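Long-range contacts in predicted component of a thermophile-specific DNA repair system, contains a RAMP domain (Methanopyrus kandleri, PDB 4N0L), which binds RNA as the Csm3 protein of a type III-A CRISPR system and, judging from its family, may also act as an endonuclease: residues Gly12-Arg17 with Phe224-Val229; Tyr46-Gly51 with Asp176-Thr181; Asn185-Arg190 with Lys220-Gly225; Lys250-Gln255 with Val268-Ala273. All coordinates share one frame; numbering follows the deposited sequence.

Interaction 1: Gly12-Arg17 with Phe224-Val229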
loop_
_atom_site.group_PDB
_atom_site.type_symbol
_atom_site.label_atom_id
_atom_site.label_comp_id
_atom_site.label_asym_id
_atom_site.label_seq_id
_atom_site.Cartn_x
_atom_site.Cartn_y
_atom_site.Cartn_z
ATOM N N GLY A 12 -4.659 -5.743 -11.967
ATOM C CA GLY A 12 -3.698 -5.593 -13.042
ATOM C C GLY A 12 -2.511 -6.498 -12.792
ATOM O O GLY A 12 -2.677 -7.620 -12.314
ATOM N N GLU A 13 -1.308 -6.005 -13.064
ATOM C CA GLU A 13 -0.117 -6.803 -12.810
ATOM C C GLU A 13 1.116 -5.945 -12.560
ATOM O O GLU A 13 1.149 -4.754 -12.879
ATOM C CB GLU A 13 0.150 -7.762 -13.978
ATOM C CG GLU A 13 0.535 -7.077 -15.280
ATOM C CD GLU A 13 0.793 -8.058 -16.416
ATOM O OE1 GLU A 13 1.298 -7.617 -17.470
ATOM O OE2 GLU A 13 0.484 -9.260 -16.263
ATOM N N ILE A 14 2.123 -6.566 -11.958
ATOM C CA ILE A 14 3.405 -5.923 -11.736
ATOM C C ILE A 14 4.399 -6.378 -12.797
ATOM O O ILE A 14 4.639 -7.574 -12.949
ATOM C CB ILE A 14 3.976 -6.249 -10.343
ATOM C CG1 ILE A 14 2.975 -5.879 -9.247
ATOM C CG2 ILE A 14 5.317 -5.551 -10.138
ATOM C CD1 ILE A 14 3.338 -6.435 -7.887
ATOM N N ARG A 15 4.962 -5.433 -13.540
ATOM C CA ARG A 15 6.037 -5.754 -14.471
ATOM C C ARG A 15 7.377 -5.303 -13.912
ATOM O O ARG A 15 7.513 -4.169 -13.460
ATOM C CB ARG A 15 5.808 -5.106 -15.836
ATOM C CG ARG A 15 6.910 -5.447 -16.834
ATOM C CD ARG A 15 6.738 -4.740 -18.165
ATOM N NE ARG A 15 7.862 -5.019 -19.053
ATOM C CZ ARG A 15 8.971 -4.289 -19.103
ATOM N NH1 ARG A 15 9.104 -3.227 -18.321
ATOM N NH2 ARG A 15 9.947 -4.618 -19.938
ATOM N N LEU A 16 8.359 -6.199 -13.923
ATOM C CA LEU A 16 9.714 -5.833 -13.526
ATOM C C LEU A 16 10.455 -5.147 -14.670
ATOM O O LEU A 16 10.552 -5.694 -15.767
ATOM C CB LEU A 16 10.496 -7.065 -13.066
ATOM C CG LEU A 16 10.057 -7.698 -11.745
ATOM C CD1 LEU A 16 10.328 -9.188 -11.762
ATOM C CD2 LEU A 16 10.764 -7.039 -10.571
ATOM N N ARG A 17 10.977 -3.951 -14.411
ATOM C CA ARG A 17 11.804 -3.254 -15.390
ATOM C C ARG A 17 13.233 -3.774 -15.326
ATOM O O ARG A 17 13.993 -3.647 -16.284
ATOM C CB ARG A 17 11.776 -1.739 -15.167
ATOM C CG ARG A 17 10.384 -1.147 -15.042
ATOM C CD ARG A 17 10.360 0.328 -15.429
ATOM N NE ARG A 17 11.025 1.178 -14.445
ATOM C CZ ARG A 17 12.302 1.543 -14.509
ATOM N NH1 ARG A 17 13.059 1.141 -15.521
ATOM N NH2 ARG A 17 12.820 2.318 -13.566
ATOM N N PHE A 224 3.784 -10.278 -12.502
ATOM C CA PHE A 224 3.127 -10.890 -11.360
ATOM C C PHE A 224 1.742 -10.289 -11.179
ATOM O O PHE A 224 1.561 -9.081 -11.320
ATOM C CB PHE A 224 3.973 -10.716 -10.092
ATOM C CG PHE A 224 5.341 -11.342 -10.187
ATOM C CD1 PHE A 224 6.366 -10.713 -10.885
ATOM C CD2 PHE A 224 5.599 -12.565 -9.590
ATOM C CE1 PHE A 224 7.620 -11.291 -10.981
ATOM C CE2 PHE A 224 6.854 -13.148 -9.682
ATOM C CZ PHE A 224 7.865 -12.509 -10.380
ATOM N N GLY A 225 0.762 -11.145 -10.909
ATOM C CA GLY A 225 -0.613 -10.709 -10.740
ATOM C C GLY A 225 -0.774 -9.664 -9.657
ATOM O O GLY A 225 -0.215 -9.799 -8.570
ATOM N N LEU A 226 -1.527 -8.623 -9.966
ATOM C CA LEU A 226 -1.806 -7.562 -9.021
ATOM C C LEU A 226 -3.296 -7.477 -8.727
ATOM O O LEU A 226 -4.089 -7.097 -9.570
ATOM C CB LEU A 226 -1.294 -6.223 -9.536
ATOM C CG LEU A 226 -1.440 -5.048 -8.575
ATOM C CD1 LEU A 226 -0.577 -5.239 -7.341
ATOM C CD2 LEU A 226 -1.094 -3.746 -9.265
ATOM N N GLU A 227 -3.674 -7.852 -7.528
ATOM C CA GLU A 227 -4.826 -7.495 -6.748
ATOM C C GLU A 227 -4.602 -6.721 -5.249
ATOM O O GLU A 227 -4.025 -7.042 -4.156
ATOM C CB GLU A 227 -5.591 -8.804 -6.550
ATOM C CG GLU A 227 -7.060 -8.591 -6.217
ATOM C CD GLU A 227 -7.799 -9.885 -5.942
ATOM O OE1 GLU A 227 -8.446 -9.986 -4.876
ATOM O OE2 GLU A 227 -7.746 -10.794 -6.797
ATOM N N VAL A 228 -5.197 -5.541 -5.367
ATOM C CA VAL A 228 -5.128 -4.740 -4.154
ATOM C C VAL A 228 -6.540 -4.372 -3.719
ATOM O O VAL A 228 -7.287 -3.756 -4.479
ATOM C CB VAL A 228 -4.294 -3.462 -4.361
ATOM C CG1 VAL A 228 -4.109 -2.725 -3.045
ATOM C CG2 VAL A 228 -2.943 -3.799 -4.975
ATOM N N VAL A 229 -6.905 -4.747 -2.495
ATOM C CA VAL A 229 -8.255 -4.501 -2.000
ATOM C C VAL A 229 -8.271 -3.368 -0.978
ATOM O O VAL A 229 -7.599 -3.439 0.050
ATOM C CB VAL A 229 -8.866 -5.764 -1.352
ATOM C CG1 VAL A 229 -10.311 -5.504 -0.953
ATOM C CG2 VAL A 229 -8.783 -6.950 -2.301
#
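G12 and I14 pair with L226 and F224 in the antiparallel sheet of the RRM-like fold, where strand 7-16 lies between strands 223-231 and 268-278. Backbone bonds do most of the joining. I14 N reaches F224 O at 2.7 Å, close to straight, and F224 N returns to I14 O at 2.9 Å. G12 and L226 are bonded in both directions, but L226 N stands 42° out of the carbonyl plane of G12. The distortion accompanies a strongly twisted pair, whose strand segments run 131° apart.

E13 lies in a non-hydrogen-bonded pair with G225, off the face of I14, F224 and L226, and sets its CB 3.3 Å from F224 O. Its CG is wedged between backbone N and carbonyl carbon (chi1 67°), and the extended carboxylate is taken up by R223 in a salt bridge and by T306.

Apolar contacts lie on the face of I14, F224 and L226. The I14 and L226 side chains cross at about a right angle, with I14 CG1 and L226 CD1 4.1 Å apart. Further along, L16 reaches the edge of the F224 ring, near its plane, where L16 CD1 lies 3.5 Å from F224 CE1.

Interaction 2: Tyr46-Gly51 with Asp176-Thr181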
loop_
_atom_site.group_PDB
_atom_site.type_symbol
_atom_site.label_atom_id
_atom_site.label_comp_id
_atom_site.label_asym_id
_atom_site.label_seq_id
_atom_site.Cartn_x
_atom_site.Cartn_y
_atom_site.Cartn_z
ATOM N N TYR A 46 7.911 -21.413 -7.556
ATOM C CA TYR A 46 8.269 -20.244 -8.348
ATOM C C TYR A 46 8.425 -19.011 -7.465
ATOM O O TYR A 46 7.826 -18.934 -6.396
ATOM C CB TYR A 46 7.213 -19.997 -9.428
ATOM C CG TYR A 46 7.284 -20.974 -10.577
ATOM C CD1 TYR A 46 8.313 -20.906 -11.508
ATOM C CD2 TYR A 46 6.328 -21.970 -10.728
ATOM C CE1 TYR A 46 8.386 -21.799 -12.561
ATOM C CE2 TYR A 46 6.393 -22.869 -11.777
ATOM C CZ TYR A 46 7.424 -22.778 -12.690
ATOM O OH TYR A 46 7.493 -23.669 -13.736
ATOM N N PRO A 47 9.236 -18.041 -7.912
ATOM C CA PRO A 47 9.381 -16.797 -7.155
ATOM C C PRO A 47 8.090 -15.994 -7.152
ATOM O O PRO A 47 7.302 -16.092 -8.093
ATOM C CB PRO A 47 10.488 -16.058 -7.908
ATOM C CG PRO A 47 10.377 -16.568 -9.302
ATOM C CD PRO A 47 10.045 -18.024 -9.142
ATOM N N TYR A 48 7.875 -15.212 -6.101
ATOM C CA TYR A 48 6.682 -14.387 -6.011
ATOM C C TYR A 48 6.917 -13.250 -5.032
ATOM O O TYR A 48 7.927 -13.227 -4.329
ATOM C CB TYR A 48 5.470 -15.228 -5.590
ATOM C CG TYR A 48 5.368 -15.508 -4.104
ATOM C CD1 TYR A 48 4.294 -15.028 -3.364
ATOM C CD2 TYR A 48 6.340 -16.248 -3.442
ATOM C CE1 TYR A 48 4.188 -15.278 -2.009
ATOM C CE2 TYR A 48 6.244 -16.502 -2.082
ATOM C CZ TYR A 48 5.164 -16.014 -1.373
ATOM O OH TYR A 48 5.055 -16.257 -0.023
ATOM N N VAL A 49 5.996 -12.295 -5.004
ATOM C CA VAL A 49 6.086 -11.193 -4.058
ATOM C C VAL A 49 4.901 -11.235 -3.101
ATOM O O VAL A 49 3.763 -11.000 -3.511
ATOM C CB VAL A 49 6.123 -9.832 -4.765
ATOM C CG1 VAL A 49 6.381 -8.726 -3.755
ATOM C CG2 VAL A 49 7.196 -9.829 -5.847
ATOM N N PRO A 50 5.164 -11.557 -1.826
ATOM C CA PRO A 50 4.121 -11.601 -0.795
ATOM C C PRO A 50 3.390 -10.269 -0.667
ATOM O O PRO A 50 4.011 -9.211 -0.791
ATOM C CB PRO A 50 4.900 -11.919 0.484
ATOM C CG PRO A 50 6.146 -12.593 0.013
ATOM C CD PRO A 50 6.481 -11.958 -1.303
ATOM N N GLY A 51 2.084 -10.327 -0.433
ATOM C CA GLY A 51 1.282 -9.129 -0.276
ATOM C C GLY A 51 1.762 -8.255 0.865
ATOM O O GLY A 51 1.784 -7.027 0.753
ATOM N N ASP A 176 -0.990 -11.865 -2.579
ATOM C CA ASP A 176 0.301 -12.411 -2.975
ATOM C C ASP A 176 0.416 -12.352 -4.494
ATOM O O ASP A 176 -0.486 -12.787 -5.210
ATOM C CB ASP A 176 0.475 -13.847 -2.471
ATOM C CG ASP A 176 0.741 -13.915 -0.978
ATOM O OD1 ASP A 176 1.011 -12.856 -0.374
ATOM O OD2 ASP A 176 0.693 -15.028 -0.412
ATOM N N ALA A 177 1.517 -11.783 -4.977
ATOM C CA ALA A 177 1.717 -11.603 -6.409
ATOM C C ALA A 177 2.534 -12.748 -6.993
ATOM O O ALA A 177 3.747 -12.825 -6.800
ATOM C CB ALA A 177 2.396 -10.267 -6.688
ATOM N N HIS A 178 1.857 -13.632 -7.714
ATOM C CA HIS A 178 2.502 -14.784 -8.328
ATOM C C HIS A 178 2.712 -14.527 -9.815
ATOM O O HIS A 178 1.992 -13.727 -10.411
ATOM C CB HIS A 178 1.662 -16.047 -8.110
ATOM C CG HIS A 178 1.613 -16.502 -6.686
ATOM N ND1 HIS A 178 2.535 -17.379 -6.151
ATOM C CD2 HIS A 178 0.759 -16.202 -5.677
ATOM C CE1 HIS A 178 2.249 -17.601 -4.883
ATOM N NE2 HIS A 178 1.173 -16.896 -4.569
ATOM N N PRO A 179 3.696 -15.205 -10.424
ATOM C CA PRO A 179 3.922 -14.988 -11.857
ATOM C C PRO A 179 2.719 -15.407 -12.698
ATOM O O PRO A 179 2.077 -16.414 -12.398
ATOM C CB PRO A 179 5.143 -15.865 -12.161
ATOM C CG PRO A 179 5.182 -16.875 -11.068
ATOM C CD PRO A 179 4.633 -16.189 -9.855
ATOM N N THR A 180 2.406 -14.619 -13.722
ATOM C CA THR A 180 1.291 -14.924 -14.610
ATOM C C THR A 180 1.650 -16.102 -15.509
ATOM O O THR A 180 2.824 -16.451 -15.637
ATOM C CB THR A 180 0.904 -13.713 -15.484
ATOM O OG1 THR A 180 1.961 -13.427 -16.410
ATOM C CG2 THR A 180 0.651 -12.488 -14.615
ATOM N N THR A 181 0.638 -16.724 -16.108
ATOM C CA THR A 181 0.853 -17.839 -17.026
ATOM C C THR A 181 1.803 -17.446 -18.156
ATOM O O THR A 181 2.683 -18.219 -18.535
ATOM C CB THR A 181 -0.479 -18.338 -17.623
ATOM O OG1 THR A 181 -1.286 -18.902 -16.582
ATOM C CG2 THR A 181 -0.236 -19.392 -18.690
HETATM O O HOH W 1 4.623 -18.557 -7.404
HETATM O O HOH W 2 2.619 -15.396 1.570
#
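A single antiparallel bridge, V49 with A177, ties the end of the hairpin strand 47-48 to the loop that precedes helix 181-191 in this RAMP domain. V49 N bonds A177 O at 2.9 Å, and A177 N bonds V49 O at 2.8 Å. Where the first segment turns into helix 51-69, with P50 as N-cap, D176 takes over: G51 N gives a nearly straight bond to D176 OD1, 2.7 Å away, through the anti lone pair of that oxygen. A carboxylate at the start of a helix would be expected to be stabilised by the N-H groups of the first helical turn.

Aromatic packing covers the flank. With Y48 CG between its backbone N and carbonyl carbon (chi1 81°), the Y48 and H178 side chains run alongside each other, pointing the same way, their ring planes 7° apart and centroids 4.7 Å apart, slid so far that they scarcely overlap; Y48 CD1 rests over the rim of the imidazole face. The D176 carboxylate meets the Y48 ring at its edge, turned 70° to it, and one water joins Y48 OH to D176 OD2. Another water bonds H178 ND1 and, weakly, Y46 O. P179 CG lies 4.1 Å from Y46 CB, and P179 CD 3.2 Å from P47 O.

Interaction 3: Asn185-Arg190 with Lys220-Gly225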
loop_
_atom_site.group_PDB
_atom_site.type_symbol
_atom_site.label_atom_id
_atom_site.label_comp_id
_atom_site.label_asym_id
_atom_site.label_seq_id
_atom_site.Cartn_x
_atom_site.Cartn_y
_atom_site.Cartn_z
ATOM N N ASN A 185 5.112 -19.457 -18.996
ATOM C CA ASN A 185 5.171 -20.122 -20.295
ATOM C C ASN A 185 6.074 -19.423 -21.313
ATOM O O ASN A 185 6.581 -20.060 -22.238
ATOM C CB ASN A 185 3.764 -20.256 -20.881
ATOM C CG ASN A 185 2.918 -21.274 -20.141
ATOM O OD1 ASN A 185 3.344 -21.839 -19.133
ATOM N ND2 ASN A 185 1.712 -21.515 -20.641
ATOM N N ASP A 186 6.264 -18.118 -21.155
ATOM C CA ASP A 186 7.002 -17.340 -22.148
ATOM C C ASP A 186 8.289 -16.739 -21.584
ATOM O O ASP A 186 9.382 -17.094 -22.022
ATOM C CB ASP A 186 6.108 -16.236 -22.723
ATOM C CG ASP A 186 6.778 -15.456 -23.838
ATOM O OD1 ASP A 186 6.136 -15.262 -24.892
ATOM O OD2 ASP A 186 7.940 -15.027 -23.664
ATOM N N VAL A 187 8.161 -15.824 -20.626
ATOM C CA VAL A 187 9.322 -15.107 -20.100
ATOM C C VAL A 187 10.319 -16.036 -19.412
ATOM O O VAL A 187 11.518 -15.996 -19.699
ATOM C CB VAL A 187 8.902 -14.012 -19.105
ATOM C CG1 VAL A 187 10.131 -13.287 -18.573
ATOM C CG2 VAL A 187 7.960 -13.028 -19.772
ATOM N N PHE A 188 9.821 -16.875 -18.510
ATOM C CA PHE A 188 10.671 -17.822 -17.799
ATOM C C PHE A 188 11.254 -18.844 -18.768
ATOM O O PHE A 188 12.413 -19.240 -18.646
ATOM C CB PHE A 188 9.891 -18.537 -16.692
ATOM C CG PHE A 188 9.643 -17.691 -15.471
ATOM C CD1 PHE A 188 10.139 -16.399 -15.385
ATOM C CD2 PHE A 188 8.911 -18.193 -14.405
ATOM C CE1 PHE A 188 9.913 -15.628 -14.263
ATOM C CE2 PHE A 188 8.678 -17.426 -13.278
ATOM C CZ PHE A 188 9.179 -16.141 -13.206
ATOM N N GLU A 189 10.440 -19.268 -19.728
ATOM C CA GLU A 189 10.847 -20.290 -20.681
ATOM C C GLU A 189 11.920 -19.768 -21.639
ATOM O O GLU A 189 12.882 -20.472 -21.945
ATOM C CB GLU A 189 9.634 -20.791 -21.460
ATOM C CG GLU A 189 9.753 -22.227 -21.930
ATOM C CD GLU A 189 9.870 -23.203 -20.771
ATOM O OE1 GLU A 189 8.911 -23.302 -19.975
ATOM O OE2 GLU A 189 10.915 -23.878 -20.659
ATOM N N ARG A 190 11.751 -18.531 -22.103
ATOM C CA ARG A 190 12.723 -17.891 -22.990
ATOM C C ARG A 190 14.106 -17.804 -22.356
ATOM O O ARG A 190 15.120 -17.912 -23.045
ATOM C CB ARG A 190 12.261 -16.483 -23.368
ATOM C CG ARG A 190 11.331 -16.390 -24.569
ATOM C CD ARG A 190 11.139 -14.927 -24.965
ATOM N NE ARG A 190 9.901 -14.701 -25.710
ATOM C CZ ARG A 190 9.722 -15.032 -26.985
ATOM N N LYS A 220 14.043 -9.818 -16.397
ATOM C CA LYS A 220 13.388 -8.544 -16.657
ATOM C C LYS A 220 12.196 -8.773 -17.587
ATOM O O LYS A 220 12.274 -9.583 -18.507
ATOM C CB LYS A 220 14.387 -7.552 -17.261
ATOM C CG LYS A 220 13.787 -6.469 -18.128
ATOM C CD LYS A 220 14.872 -5.598 -18.730
ATOM C CE LYS A 220 14.284 -4.571 -19.678
ATOM N NZ LYS A 220 15.290 -3.551 -20.084
ATOM N N GLY A 221 11.091 -8.081 -17.333
ATOM C CA GLY A 221 9.890 -8.258 -18.127
ATOM C C GLY A 221 8.913 -9.243 -17.515
ATOM O O GLY A 221 7.794 -9.406 -18.005
ATOM N N SER A 222 9.338 -9.904 -16.441
ATOM C CA SER A 222 8.474 -10.834 -15.718
ATOM C C SER A 222 7.261 -10.110 -15.155
ATOM O O SER A 222 7.325 -8.922 -14.834
ATOM C CB SER A 222 9.240 -11.521 -14.588
ATOM O OG SER A 222 10.308 -12.298 -15.099
ATOM N N ARG A 223 6.154 -10.829 -15.032
ATOM C CA ARG A 223 4.908 -10.197 -14.635
ATOM C C ARG A 223 4.204 -10.989 -13.542
ATOM O O ARG A 223 4.061 -12.209 -13.629
ATOM C CB ARG A 223 4.006 -10.018 -15.854
ATOM C CG ARG A 223 4.561 -9.009 -16.854
ATOM C CD ARG A 223 3.953 -9.183 -18.228
ATOM N NE ARG A 223 4.688 -8.445 -19.252
ATOM C CZ ARG A 223 4.273 -7.307 -19.796
ATOM N NH1 ARG A 223 3.122 -6.769 -19.416
ATOM N NH2 ARG A 223 5.007 -6.707 -20.726
ATOM N N PHE A 224 3.784 -10.278 -12.502
ATOM C CA PHE A 224 3.127 -10.890 -11.360
ATOM C C PHE A 224 1.742 -10.289 -11.179
ATOM O O PHE A 224 1.561 -9.081 -11.320
ATOM C CB PHE A 224 3.973 -10.716 -10.092
ATOM C CG PHE A 224 5.341 -11.342 -10.187
ATOM C CD1 PHE A 224 6.366 -10.713 -10.885
ATOM C CD2 PHE A 224 5.599 -12.565 -9.590
ATOM C CE1 PHE A 224 7.620 -11.291 -10.981
ATOM C CE2 PHE A 224 6.854 -13.148 -9.682
ATOM C CZ PHE A 224 7.865 -12.509 -10.380
ATOM N N GLY A 225 0.762 -11.145 -10.909
ATOM C CA GLY A 225 -0.613 -10.709 -10.740
ATOM C C GLY A 225 -0.774 -9.664 -9.657
ATOM O O GLY A 225 -0.215 -9.799 -8.570
#
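S222 OG is the polar atom around which this contact gathers: it bonds P219 O just before its own segment, while V187 and F188 of helix 181-191 close on it with carbon. V187 CG1 stands 3.6 Å from S222 OG, and F188 CE1 is 3.5 Å from the same oxygen. The phenyl ring comes edge-on, with the hydroxyl oxygen near the ring plane. V187 reaches across with both branches. Its CG1, anti to the backbone N (chi1 180°), goes to the serine, and its CG2 approaches G221 O at 4.0 Å. G221 adopts a positive phi of 95° as the chain turns into strand 223-231.

Neighbouring elements complete the surroundings. The F188 ring also packs against V218, P194 and P219, and the backbones of G221 and S222 bond L16 of the central strand. About one turn earlier in the helix, T183 OG1 accepts a hydrogen bond from R223 N and supplies a polar tie.

Between 185-190 and 220-225 themselves the joining is by van der Waals packing, over a small area. Because aromatic C-H groups carry slight positive charge, the edge-on approach of F188 is probably mildly favourable to the serine oxygen, whose hydroxyl hydrogen is already spent on P219; no charged group takes part in the packing between 185-190 and 220-225.

Interaction 4: Lys250-Gln255 with Val268-Ala273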
loop_
_atom_site.group_PDB
_atom_site.type_symbol
_atom_site.label_atom_id
_atom_site.label_comp_id
_atom_site.label_asym_id
_atom_site.label_seq_id
_atom_site.Cartn_x
_atom_site.Cartn_y
_atom_site.Cartn_z
ATOM N N LYS A 250 3.384 4.577 -6.763
ATOM C CA LYS A 250 4.272 5.405 -7.575
ATOM C C LYS A 250 5.661 5.479 -6.942
ATOM O O LYS A 250 6.677 5.430 -7.640
ATOM C CB LYS A 250 3.675 6.805 -7.746
ATOM C CG LYS A 250 4.664 7.893 -8.137
ATOM C CD LYS A 250 5.197 7.694 -9.541
ATOM C CE LYS A 250 6.010 8.898 -9.987
ATOM N NZ LYS A 250 6.674 8.662 -11.296
ATOM N N LEU A 251 5.695 5.598 -5.617
ATOM C CA LEU A 251 6.949 5.636 -4.872
ATOM C C LEU A 251 7.708 4.319 -4.982
ATOM O O LEU A 251 8.935 4.306 -5.087
ATOM C CB LEU A 251 6.688 5.965 -3.405
ATOM C CG LEU A 251 6.196 7.385 -3.124
ATOM C CD1 LEU A 251 5.701 7.498 -1.696
ATOM C CD2 LEU A 251 7.298 8.398 -3.398
ATOM N N VAL A 252 6.972 3.212 -4.936
ATOM C CA VAL A 252 7.565 1.889 -5.091
ATOM C C VAL A 252 8.161 1.741 -6.496
ATOM O O VAL A 252 9.223 1.141 -6.670
ATOM C CB VAL A 252 6.533 0.774 -4.824
ATOM C CG1 VAL A 252 7.136 -0.593 -5.104
ATOM C CG2 VAL A 252 6.056 0.839 -3.383
ATOM N N GLU A 253 7.475 2.292 -7.492
ATOM C CA GLU A 253 7.998 2.322 -8.859
ATOM C C GLU A 253 9.321 3.086 -8.928
ATOM O O GLU A 253 10.288 2.613 -9.521
ATOM C CB GLU A 253 6.981 2.947 -9.825
ATOM C CG GLU A 253 5.714 2.115 -10.017
ATOM C CD GLU A 253 4.746 2.718 -11.027
ATOM O OE1 GLU A 253 4.789 3.947 -11.241
ATOM O OE2 GLU A 253 3.929 1.962 -11.597
ATOM N N ASP A 254 9.361 4.260 -8.304
ATOM C CA ASP A 254 10.537 5.128 -8.358
ATOM C C ASP A 254 11.720 4.614 -7.540
ATOM O O ASP A 254 12.873 4.893 -7.866
ATOM C CB ASP A 254 10.183 6.537 -7.872
ATOM C CG ASP A 254 9.283 7.284 -8.836
ATOM O OD1 ASP A 254 8.700 8.307 -8.419
ATOM O OD2 ASP A 254 9.149 6.850 -9.999
ATOM N N GLN A 255 11.440 3.875 -6.470
ATOM C CA GLN A 255 12.494 3.507 -5.530
ATOM C C GLN A 255 12.705 1.997 -5.387
ATOM O O GLN A 255 13.635 1.566 -4.708
ATOM C CB GLN A 255 12.196 4.125 -4.159
ATOM C CG GLN A 255 12.418 5.634 -4.106
ATOM C CD GLN A 255 11.930 6.259 -2.811
ATOM O OE1 GLN A 255 10.869 6.884 -2.769
ATOM N NE2 GLN A 255 12.710 6.101 -1.746
ATOM N N VAL A 268 9.964 -1.723 -10.767
ATOM C CA VAL A 268 8.679 -2.299 -11.160
ATOM C C VAL A 268 7.701 -1.284 -11.733
ATOM O O VAL A 268 7.815 -0.080 -11.504
ATOM C CB VAL A 268 7.970 -3.003 -9.970
ATOM C CG1 VAL A 268 8.790 -4.179 -9.453
ATOM C CG2 VAL A 268 7.657 -2.002 -8.857
ATOM N N GLU A 269 6.735 -1.799 -12.484
ATOM C CA GLU A 269 5.617 -1.014 -12.979
ATOM C C GLU A 269 4.331 -1.624 -12.451
ATOM O O GLU A 269 4.143 -2.840 -12.530
ATOM C CB GLU A 269 5.581 -1.002 -14.506
ATOM C CG GLU A 269 6.804 -0.425 -15.188
ATOM C CD GLU A 269 6.828 -0.749 -16.675
ATOM O OE1 GLU A 269 5.838 -1.328 -17.173
ATOM O OE2 GLU A 269 7.835 -0.433 -17.343
ATOM N N PHE A 270 3.443 -0.797 -11.917
ATOM C CA PHE A 270 2.114 -1.274 -11.561
ATOM C C PHE A 270 1.134 -0.969 -12.683
ATOM O O PHE A 270 0.652 0.156 -12.812
ATOM C CB PHE A 270 1.641 -0.648 -10.247
ATOM C CG PHE A 270 2.475 -1.036 -9.061
ATOM C CD1 PHE A 270 3.505 -0.221 -8.620
ATOM C CD2 PHE A 270 2.234 -2.228 -8.391
ATOM C CE1 PHE A 270 4.276 -0.581 -7.531
ATOM C CE2 PHE A 270 3.001 -2.596 -7.301
ATOM C CZ PHE A 270 4.024 -1.771 -6.868
ATOM N N ARG A 271 0.828 -1.981 -13.486
ATOM C CA ARG A 271 -0.075 -1.803 -14.612
ATOM C C ARG A 271 -1.485 -2.136 -14.153
ATOM O O ARG A 271 -1.858 -3.302 -14.039
ATOM C CB ARG A 271 0.343 -2.686 -15.791
ATOM C CG ARG A 271 1.670 -2.275 -16.413
ATOM C CD ARG A 271 2.126 -3.242 -17.494
ATOM N NE ARG A 271 3.346 -2.774 -18.148
ATOM C CZ ARG A 271 3.638 -2.970 -19.429
ATOM N NH1 ARG A 271 2.805 -3.644 -20.212
ATOM N NH2 ARG A 271 4.774 -2.500 -19.930
ATOM N N ILE A 272 -2.260 -1.096 -13.874
ATOM C CA ILE A 272 -3.568 -1.257 -13.258
ATOM C C ILE A 272 -4.664 -1.082 -14.300
ATOM O O ILE A 272 -4.882 0.016 -14.812
ATOM C CB ILE A 272 -3.766 -0.257 -12.108
ATOM C CG1 ILE A 272 -2.664 -0.444 -11.062
ATOM C CG2 ILE A 272 -5.143 -0.425 -11.488
ATOM C CD1 ILE A 272 -2.595 0.662 -10.028
ATOM N N ALA A 273 -5.349 -2.177 -14.609
ATOM C CA ALA A 273 -6.314 -2.197 -15.699
ATOM C C ALA A 273 -7.685 -1.675 -15.282
ATOM O O ALA A 273 -8.409 -1.101 -16.099
ATOM C CB ALA A 273 -6.441 -3.608 -16.251
HETATM O O HOH W 3 10.568 0.198 -9.079
#
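E253 and V252 of helix 238-255 pack on V268 and F270 of strand 268-278 in a split β-α-β unit of the RRM-like fold: the helix links strands 223-231 and 268-278, which are parallel with strand 7-16 between them. Helix and strand segments run nearly opposite, 153° apart.

Hydrogen bonds come first. F270 N, on the strand edge that faces away from strand 7-16, gives its hydrogen at 2.8 Å and 172° to E253 OE2, which receives it on its anti lone pair. The extended glutamate therefore fills the place where a strand's carbonyl might sit. R332 grips the same oxygen in a salt bridge, which probably keeps the buried carboxylate charged. A water accepts from V268 N and donates to V252 O and E253 O, bridging the helix end to the start of the strand.

Apolar packing runs beside these bonds. The F270 ring presents its edge: V252 CG1 lies in its plane, 3.8 Å from F270 CE1, and E253 CG comes to 3.5 Å from F270 CD1. V252 CG1 also touches V268 CG2 at 4.0 Å.

Ion pairing occupies the strand's other face. R271, whose NH1 pairs with E304, grips E269 side-on with two nitrogens on a single oxygen, R271 NE at 3.0 Å and R271 NH2 at 3.2 Å from E269 OE1.

In the fold
Read from the N terminus, the chain lays down strand 7-16 first and waits some two hundred residues for 224-229, so interaction 1 closes the widest loop of the four. Interaction 2 nests inside it, and the chain between its segments carries the zinc ligands H86, C88, C115 and C118. Interaction 3 opens after interaction 2 has closed and shares F224 and G225 with interaction 1, so helix 181-191 is tied to the strand that pairs with 7-16. Interaction 4 follows in series, bringing helix 238-255 against strand 268-278 on the opposite flank of strand 7-16. Interactions 2 and 4 do not touch, their centres about 16 Å apart.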